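Long-range contact in SAM-dependent methyltransferase (PDB 5EPE), which binds S-adenosyl-L-homocysteine in a Rossmann-like domain and probably transfers a methyl group from S-adenosylmethionine to a substrate: residues 51-56 and 80-85. Residues are numbered along the deposited sequence; the frame is centred on the assembly and turned at random.
Sequences LCTWAR and EALGVA
V84 presses both its methyls against one turn of helix 49-58, a worked example of how a residue just past a helix C-terminus packs on a neighbouring helix. V84 CB meets A55 CB at 3.7 Å, and V84 CG1 lies 3.6 Å from R56 N. A chi1 of -61° sets CG1 anti to the carbonyl carbon and leaves CG2 between the backbone N and the carbonyl carbon, where V84 CG2 is 3.8 Å from C52 O. The helical bond from R56 N satisfies that oxygen. On the same buried side C52 CB touches L82 CD2 at 3.9 Å, while A79 and F90 add to the apolar surroundings. In the Rossmann-like methyltransferase fold this joins the helices that follow the first two strands of the sheet; helix 69-82 ends in a Schellman motif at G83, whose positive phi turns the chain so that V84 comes back to helix 49-58. Toward solvent, the exposed R56 chain, bent at chi3 (65°), passes obliquely across partly exposed L82, with R56 NH1 3.7 Å from L82 CD2. Replacing L82 by alanine would take away CG and both methyls, probably leaving a gap between C52 CB and the R56 guanidinium and the R56 chain freer to turn.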
loop_
_atom_site.group_PDB
_atom_site.type_symbol
_atom_site.label_atom_id
_atom_site.label_comp_id
_atom_site.label_asym_id
_atom_site.label_seq_id
_atom_site.Cartn_x
_atom_site.Cartn_y
_atom_site.Cartn_z
ATOM N N LEU A 51 45.035 10.827 -13.126
ATOM C CA LEU A 51 46.336 11.514 -13.086
ATOM C C LEU A 51 46.701 12.267 -14.369
ATOM O O LEU A 51 47.131 13.408 -14.271
ATOM C CB LEU A 51 47.469 10.559 -12.709
ATOM C CG LEU A 51 47.408 10.108 -11.262
ATOM C CD1 LEU A 51 48.453 9.037 -11.011
ATOM C CD2 LEU A 51 47.632 11.257 -10.282
ATOM N N CYS A 52 46.514 11.666 -15.552
ATOM C CA CYS A 52 46.916 12.319 -16.790
ATOM C C CYS A 52 46.110 13.609 -17.043
ATOM O O CYS A 52 46.699 14.632 -17.410
ATOM C CB CYS A 52 46.800 11.400 -17.992
ATOM S SG CYS A 52 48.015 10.066 -17.903
ATOM N N THR A 53 44.798 13.553 -16.881
ATOM C CA THR A 53 43.950 14.709 -17.185
ATOM C C THR A 53 44.110 15.840 -16.183
ATOM O O THR A 53 44.112 17.004 -16.581
ATOM C CB THR A 53 42.473 14.342 -17.327
ATOM O OG1 THR A 53 41.994 13.674 -16.141
ATOM C CG2 THR A 53 42.251 13.452 -18.550
ATOM N N TRP A 54 44.276 15.499 -14.889
ATOM C CA TRP A 54 44.565 16.514 -13.861
ATOM C C TRP A 54 45.961 17.118 -14.019
ATOM O O TRP A 54 46.159 18.297 -13.755
ATOM C CB TRP A 54 44.359 15.943 -12.456
ATOM C CG TRP A 54 42.884 15.589 -12.161
ATOM C CD1 TRP A 54 41.799 15.715 -12.998
ATOM C CD2 TRP A 54 42.399 14.982 -10.982
ATOM N NE1 TRP A 54 40.647 15.230 -12.383
ATOM C CE2 TRP A 54 40.997 14.769 -11.149
ATOM C CE3 TRP A 54 42.998 14.585 -9.789
ATOM C CZ2 TRP A 54 40.203 14.202 -10.138
ATOM C CZ3 TRP A 54 42.201 14.028 -8.794
ATOM C CH2 TRP A 54 40.829 13.859 -8.975
ATOM N N ALA A 55 46.922 16.336 -14.476
ATOM C CA ALA A 55 48.235 16.904 -14.789
ATOM C C ALA A 55 48.108 18.007 -15.888
ATOM O O ALA A 55 48.631 19.118 -15.737
ATOM C CB ALA A 55 49.183 15.790 -15.222
ATOM N N ARG A 56 47.386 17.667 -16.954
ATOM C CA ARG A 56 47.140 18.530 -18.102
ATOM C C ARG A 56 46.347 19.754 -17.676
ATOM O O ARG A 56 46.650 20.858 -18.082
ATOM C CB ARG A 56 46.302 17.774 -19.139
ATOM C CG ARG A 56 46.025 18.545 -20.433
ATOM C CD ARG A 56 45.038 17.797 -21.312
ATOM N NE ARG A 56 43.732 17.719 -20.634
ATOM C CZ ARG A 56 42.766 16.842 -20.913
ATOM N NH1 ARG A 56 42.923 15.958 -21.887
ATOM N NH2 ARG A 56 41.633 16.836 -20.203
ATOM N N GLU A 80 52.102 10.288 -22.336
ATOM C CA GLU A 80 52.822 10.751 -23.529
ATOM C C GLU A 80 51.866 11.518 -24.445
ATOM O O GLU A 80 52.191 12.596 -24.894
ATOM C CB GLU A 80 53.413 9.578 -24.301
ATOM C CG GLU A 80 54.670 8.994 -23.693
ATOM N N ALA A 81 50.694 10.953 -24.728
ATOM C CA ALA A 81 49.764 11.544 -25.664
ATOM C C ALA A 81 49.310 12.937 -25.186
ATOM O O ALA A 81 49.078 13.840 -26.012
ATOM C CB ALA A 81 48.538 10.646 -25.807
ATOM N N LEU A 82 49.194 13.113 -23.869
ATOM C CA LEU A 82 48.752 14.403 -23.288
ATOM C C LEU A 82 49.879 15.410 -22.994
ATOM O O LEU A 82 49.616 16.569 -22.664
ATOM C CB LEU A 82 47.890 14.173 -22.038
ATOM C CG LEU A 82 46.391 14.135 -22.292
ATOM C CD1 LEU A 82 45.974 13.365 -23.515
ATOM C CD2 LEU A 82 45.649 13.595 -21.064
ATOM N N GLY A 83 51.109 14.973 -23.102
ATOM C CA GLY A 83 52.259 15.828 -22.823
ATOM C C GLY A 83 52.555 16.034 -21.355
ATOM O O GLY A 83 53.192 17.015 -20.997
ATOM N N VAL A 84 52.158 15.074 -20.517
ATOM C CA VAL A 84 52.334 15.174 -19.066
ATOM C C VAL A 84 53.187 14.074 -18.457
ATOM O O VAL A 84 53.183 13.923 -17.238
ATOM C CB VAL A 84 50.976 15.208 -18.366
ATOM C CG1 VAL A 84 50.199 16.431 -18.850
ATOM C CG2 VAL A 84 50.180 13.927 -18.625
ATOM N N ALA A 85 53.930 13.317 -19.270
ATOM C CA ALA A 85 54.819 12.266 -18.718
ATOM C C ALA A 85 55.834 12.800 -17.667
ATOM O O ALA A 85 56.243 12.070 -16.755
ATOM C CB ALA A 85 55.579 11.548 -19.841
#